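Local coordinates for protein possible adhesin (Caldicellulosiruptor kronotskyensis, PDB 4WA0) that probably mediates attachment of the bacterium to cellulose as a tapirin, the present chain being its C-terminal beta-helix domain with a bound magnesium ion, at residues P4-G16 and L335-E349. Sequence-based numbering, arbitrary orientation. Where two conformers were deposited one is given.
Sequences PSSPLDYAIFSKG and LKYQMPSPPIQQDIE
Y337, the last residue of strand 333-337, reaches from CB to hydroxyl along the backbone from A11 back to L8. Its CB meets CB of A11 at 4.0 Å; with CG anti to the backbone N (chi1 173°), the ring runs back from the corner at A11 toward L8, and CD1 lies 3.6 Å from CA of A11. CE1 comes next, close to the carbonyl oxygens of both L8 and Y10. D9 O lies over one face of the ring, the backbone N of M339 over the other. At the tip, Y337 OH donates to L8 O at 2.7 Å, in the carbonyl plane and on a lone pair, with an angle of 132° at the carbonyl oxygen. The same hydroxyl accepts from a water, so one bond given and one received fix the end of the ring; that water also makes a weak bond to OD1 of D9, beside which the selenium of M339, a selenomethionine, lies.

L8 points its isobutyl group at helix 342-352. Its two methyls divide the helix surface: CD2 packs on CG2 of I348 at 3.8 Å, whereas CD1 lies on CG of Q345 at 3.5 Å and against the carboxylate oxygen OE2 of E349. Q345 is tied back to the turn before the helix by NE2 donating to O of P340. Earlier in the strand, CD2 of L335 touches CG1 of I12 at 3.7 Å. Strand 24-27 packs against A11 and I12, and strands 258-263 and 291-296 against I348. The arrangement thus joins the first strand in sequence to the last, on two different faces of the parallel beta-helix, and to helix 342-352 beside the coils.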
loop_
_atom_site.group_PDB
_atom_site.type_symbol
_atom_site.label_atom_id
_atom_site.label_comp_id
_atom_site.label_asym_id
_atom_site.label_seq_id
_atom_site.Cartn_x
_atom_site.Cartn_y
_atom_site.Cartn_z
ATOM N N PRO A 4 12.487 -4.858 0.875
ATOM C CA PRO A 4 13.536 -4.195 0.098
ATOM C C PRO A 4 13.962 -2.782 0.576
ATOM O O PRO A 4 13.149 -1.957 0.896
ATOM C CB PRO A 4 12.929 -4.133 -1.317
ATOM C CG PRO A 4 11.448 -4.119 -1.103
ATOM C CD PRO A 4 11.234 -4.996 0.100
ATOM N N SER A 5 15.250 -2.539 0.572
ATOM C CA SER A 5 15.859 -1.350 1.178
ATOM C C SER A 5 15.988 -0.162 0.199
ATOM O O SER A 5 16.146 0.989 0.623
ATOM C CB SER A 5 17.280 -1.733 1.649
ATOM O OG SER A 5 18.088 -2.150 0.533
ATOM N N SER A 6 15.933 -0.462 -1.100
ATOM C CA SER A 6 16.225 0.517 -2.133
ATOM C C SER A 6 14.960 0.999 -2.809
ATOM O O SER A 6 14.123 0.172 -3.161
ATOM C CB SER A 6 17.083 -0.155 -3.212
ATOM O OG SER A 6 17.250 0.728 -4.321
ATOM N N PRO A 7 14.871 2.310 -3.081
ATOM C CA PRO A 7 13.749 2.817 -3.845
ATOM C C PRO A 7 13.598 2.149 -5.221
ATOM O O PRO A 7 12.507 2.181 -5.854
ATOM C CB PRO A 7 14.049 4.304 -3.975
ATOM C CG PRO A 7 14.963 4.655 -2.846
ATOM C CD PRO A 7 15.747 3.393 -2.562
ATOM N N LEU A 8 14.676 1.545 -5.780
ATOM C CA LEU A 8 14.526 0.881 -7.073
ATOM C C LEU A 8 13.675 -0.416 -7.065
ATOM O O LEU A 8 13.261 -0.886 -8.131
ATOM C CB LEU A 8 15.854 0.548 -7.717
ATOM C CG LEU A 8 16.932 1.611 -7.768
ATOM C CD1 LEU A 8 18.105 0.971 -8.483
ATOM C CD2 LEU A 8 16.507 2.896 -8.449
ATOM N N ASP A 9 13.387 -0.958 -5.898
ATOM C CA ASP A 9 12.565 -2.202 -5.729
ATOM C C ASP A 9 11.108 -1.936 -5.696
ATOM O O ASP A 9 10.239 -2.876 -5.468
ATOM C CB ASP A 9 13.000 -2.861 -4.422
ATOM C CG ASP A 9 14.480 -3.310 -4.457
ATOM O OD1 ASP A 9 14.969 -3.498 -5.594
ATOM O OD2 ASP A 9 15.163 -3.344 -3.377
ATOM N N TYR A 10 10.805 -0.626 -5.790
ATOM C CA TYR A 10 9.456 -0.218 -5.575
ATOM C C TYR A 10 8.770 0.089 -6.885
ATOM O O TYR A 10 9.350 0.766 -7.734
ATOM C CB TYR A 10 9.390 1.012 -4.629
ATOM C CG TYR A 10 9.608 0.557 -3.201
ATOM C CD1 TYR A 10 10.884 0.401 -2.720
ATOM C CD2 TYR A 10 8.556 0.227 -2.368
ATOM C CE1 TYR A 10 11.113 -0.050 -1.446
ATOM C CE2 TYR A 10 8.776 -0.215 -1.068
ATOM C CZ TYR A 10 10.079 -0.360 -0.635
ATOM O OH TYR A 10 10.403 -0.838 0.622
ATOM N N ALA A 11 7.551 -0.387 -7.026
ATOM C CA ALA A 11 6.706 0.020 -8.138
ATOM C C ALA A 11 6.418 1.526 -8.015
ATOM O O ALA A 11 6.437 2.311 -9.017
ATOM C CB ALA A 11 5.443 -0.731 -8.138
ATOM N N ILE A 12 6.100 1.926 -6.775
ATOM C CA ILE A 12 5.848 3.335 -6.458
ATOM C C ILE A 12 6.583 3.631 -5.132
ATOM O O ILE A 12 6.292 3.007 -4.097
ATOM C CB ILE A 12 4.362 3.664 -6.318
ATOM C CG1 ILE A 12 3.572 3.319 -7.570
ATOM C CG2 ILE A 12 4.165 5.136 -5.996
ATOM C CD1 ILE A 12 2.110 3.410 -7.386
ATOM N N PHE A 13 7.534 4.558 -5.183
ATOM C CA PHE A 13 8.244 5.011 -3.993
ATOM C C PHE A 13 7.978 6.507 -3.802
ATOM O O PHE A 13 8.225 7.315 -4.701
ATOM C CB PHE A 13 9.722 4.719 -4.126
ATOM C CG PHE A 13 10.510 5.158 -2.938
ATOM C CD1 PHE A 13 10.884 6.511 -2.786
ATOM C CD2 PHE A 13 10.880 4.227 -1.977
ATOM C CE1 PHE A 13 11.558 6.878 -1.628
ATOM C CE2 PHE A 13 11.550 4.606 -0.839
ATOM C CZ PHE A 13 11.896 5.928 -0.685
ATOM N N SER A 14 7.482 6.919 -2.652
ATOM C CA SER A 14 7.271 8.322 -2.359
ATOM C C SER A 14 7.997 8.716 -1.079
ATOM O O SER A 14 7.695 8.205 0.020
ATOM C CB SER A 14 5.774 8.564 -2.195
ATOM O OG SER A 14 5.450 9.942 -1.973
ATOM N N LYS A 15 8.897 9.681 -1.196
ATOM C CA LYS A 15 9.679 10.160 -0.007
ATOM C C LYS A 15 8.736 10.668 1.065
ATOM O O LYS A 15 8.938 10.350 2.245
ATOM C CB LYS A 15 10.756 11.168 -0.357
ATOM C CG LYS A 15 11.462 11.841 0.869
ATOM C CD LYS A 15 12.508 12.857 0.360
ATOM C CE LYS A 15 12.305 14.254 0.964
ATOM N NZ LYS A 15 12.806 15.344 0.040
ATOM N N GLY A 16 7.734 11.468 0.683
ATOM C CA GLY A 16 6.793 12.095 1.550
ATOM C C GLY A 16 5.403 11.484 1.317
ATOM O O GLY A 16 5.278 10.382 0.756
ATOM N N LEU A 335 0.195 -0.215 -13.796
ATOM C CA LEU A 335 1.643 -0.236 -13.597
ATOM C C LEU A 335 2.120 -1.657 -13.271
ATOM O O LEU A 335 1.819 -2.208 -12.198
ATOM C CB LEU A 335 2.067 0.772 -12.539
ATOM C CG LEU A 335 3.529 0.785 -12.047
ATOM C CD1 LEU A 335 4.487 1.057 -13.217
ATOM C CD2 LEU A 335 3.692 1.807 -10.918
ATOM N N LYS A 336 2.874 -2.230 -14.207
ATOM C CA LYS A 336 3.506 -3.506 -13.979
ATOM C C LYS A 336 4.937 -3.197 -13.616
ATOM O O LYS A 336 5.720 -2.708 -14.437
ATOM C CB LYS A 336 3.503 -4.371 -15.223
ATOM C CG LYS A 336 4.239 -5.686 -15.014
ATOM C CD LYS A 336 3.327 -6.801 -14.611
ATOM C CE LYS A 336 3.516 -8.056 -15.438
ATOM N NZ LYS A 336 4.783 -8.773 -15.180
ATOM N N TYR A 337 5.290 -3.529 -12.400
ATOM C CA TYR A 337 6.659 -3.269 -11.944
ATOM C C TYR A 337 7.732 -3.975 -12.767
ATOM O O TYR A 337 7.604 -5.173 -13.057
ATOM C CB TYR A 337 6.818 -3.675 -10.486
ATOM C CG TYR A 337 8.269 -3.591 -10.026
ATOM C CD1 TYR A 337 8.869 -2.368 -9.823
ATOM C CD2 TYR A 337 9.015 -4.719 -9.785
ATOM C CE1 TYR A 337 10.186 -2.294 -9.409
ATOM C CE2 TYR A 337 10.335 -4.639 -9.380
ATOM C CZ TYR A 337 10.940 -3.392 -9.211
ATOM O OH TYR A 337 12.279 -3.286 -8.756
ATOM N N GLN A 338 8.819 -3.257 -13.088
ATOM C CA GLN A 338 10.011 -3.902 -13.634
ATOM C C GLN A 338 11.211 -3.218 -13.046
ATOM O O GLN A 338 11.267 -1.990 -13.023
ATOM C CB GLN A 338 10.101 -3.670 -15.133
ATOM C CG GLN A 338 8.937 -4.190 -15.941
ATOM C CD GLN A 338 8.966 -5.724 -16.029
ATOM O OE1 GLN A 338 9.921 -6.391 -15.567
ATOM N NE2 GLN A 338 7.903 -6.280 -16.570
HETATM N N MSE A 339 12.188 -4.003 -12.614
HETATM C CA MSE A 339 13.451 -3.459 -12.097
HETATM C C MSE A 339 14.210 -2.798 -13.218
HETATM O O MSE A 339 14.318 -3.367 -14.315
HETATM C CB MSE A 339 14.323 -4.581 -11.511
HETATM C CG MSE A 339 15.696 -4.120 -11.059
HETATM SE SE MSE A 339 15.616 -3.364 -9.235
HETATM C CE MSE A 339 17.227 -4.356 -8.665
ATOM N N PRO A 340 14.768 -1.599 -12.966
ATOM C CA PRO A 340 15.624 -1.045 -14.040
ATOM C C PRO A 340 16.826 -1.911 -14.309
ATOM O O PRO A 340 17.285 -2.651 -13.402
ATOM C CB PRO A 340 16.037 0.339 -13.520
ATOM C CG PRO A 340 15.395 0.524 -12.214
ATOM C CD PRO A 340 14.729 -0.730 -11.785
ATOM N N SER A 341 17.329 -1.820 -15.528
ATOM C CA SER A 341 18.554 -2.511 -15.930
ATOM C C SER A 341 19.723 -1.909 -15.134
ATOM O O SER A 341 19.651 -0.797 -14.634
ATOM C CB SER A 341 18.825 -2.331 -17.388
ATOM O OG SER A 341 19.023 -0.963 -17.681
ATOM N N PRO A 342 20.873 -2.592 -15.135
ATOM C CA PRO A 342 21.975 -2.095 -14.318
ATOM C C PRO A 342 22.492 -0.679 -14.691
ATOM O O PRO A 342 22.696 0.135 -13.762
ATOM C CB PRO A 342 23.011 -3.218 -14.378
ATOM C CG PRO A 342 22.182 -4.451 -14.647
ATOM C CD PRO A 342 21.031 -4.015 -15.504
ATOM N N PRO A 343 22.559 -0.360 -15.991
ATOM C CA PRO A 343 22.977 0.989 -16.307
ATOM C C PRO A 343 21.981 2.024 -15.850
ATOM O O PRO A 343 22.396 3.134 -15.455
ATOM C CB PRO A 343 23.084 0.991 -17.814
ATOM C CG PRO A 343 23.355 -0.422 -18.175
ATOM C CD PRO A 343 22.574 -1.230 -17.187
ATOM N N ILE A 344 20.687 1.715 -15.944
ATOM C CA ILE A 344 19.701 2.697 -15.500
ATOM C C ILE A 344 19.684 2.802 -13.967
ATOM O O ILE A 344 19.621 3.914 -13.410
ATOM C CB ILE A 344 18.284 2.303 -16.012
ATOM C CG1 ILE A 344 18.257 2.289 -17.532
ATOM C CG2 ILE A 344 17.262 3.208 -15.380
ATOM C CD1 ILE A 344 18.580 3.667 -18.119
ATOM N N GLN A 345 19.838 1.674 -13.267
ATOM C CA GLN A 345 20.056 1.704 -11.807
ATOM C C GLN A 345 21.216 2.586 -11.426
ATOM O O GLN A 345 21.146 3.452 -10.532
ATOM C CB GLN A 345 20.368 0.304 -11.254
ATOM C CG GLN A 345 19.297 -0.793 -11.292
ATOM C CD GLN A 345 19.804 -2.216 -10.917
ATOM O OE1 GLN A 345 20.497 -2.406 -9.928
ATOM N NE2 GLN A 345 19.445 -3.229 -11.726
ATOM N N GLN A 346 22.334 2.428 -12.124
ATOM C CA GLN A 346 23.507 3.199 -11.794
ATOM C C GLN A 346 23.250 4.716 -12.043
ATOM O O GLN A 346 23.658 5.590 -11.268
ATOM C CB GLN A 346 24.678 2.722 -12.632
ATOM C CG GLN A 346 25.969 3.446 -12.365
ATOM C CD GLN A 346 26.370 3.261 -10.901
ATOM O OE1 GLN A 346 26.667 2.140 -10.465
ATOM N NE2 GLN A 346 26.278 4.354 -10.101
ATOM N N ASP A 347 22.566 5.028 -13.131
ATOM C CA ASP A 347 22.293 6.437 -13.520
ATOM C C ASP A 347 21.447 7.105 -12.450
ATOM O O ASP A 347 21.677 8.262 -12.076
ATOM C CB ASP A 347 21.526 6.497 -14.832
ATOM C CG ASP A 347 21.385 7.923 -15.366
ATOM O OD1 ASP A 347 22.407 8.467 -15.796
ATOM O OD2 ASP A 347 20.276 8.433 -15.458
ATOM N N ILE A 348 20.458 6.384 -11.993
ATOM C CA ILE A 348 19.524 6.894 -10.979
ATOM C C ILE A 348 20.270 7.050 -9.676
ATOM O O ILE A 348 20.204 8.118 -9.061
ATOM C CB ILE A 348 18.354 5.929 -10.768
ATOM C CG1 ILE A 348 17.428 5.864 -12.003
ATOM C CG2 ILE A 348 17.554 6.341 -9.523
ATOM C CD1 ILE A 348 16.473 4.702 -12.019
ATOM N N GLU A 349 21.009 5.998 -9.261
ATOM C CA GLU A 349 21.883 6.095 -8.064
ATOM C C GLU A 349 22.784 7.281 -8.088
ATOM O O GLU A 349 22.947 7.957 -7.068
ATOM C CB GLU A 349 22.686 4.772 -7.840
ATOM C CG GLU A 349 21.758 3.676 -7.303
ATOM C CD GLU A 349 22.146 2.222 -7.590
ATOM O OE1 GLU A 349 23.203 1.929 -8.170
ATOM O OE2 GLU A 349 21.316 1.327 -7.233
HETATM O O HOH W 1 13.449 -5.533 -7.749
#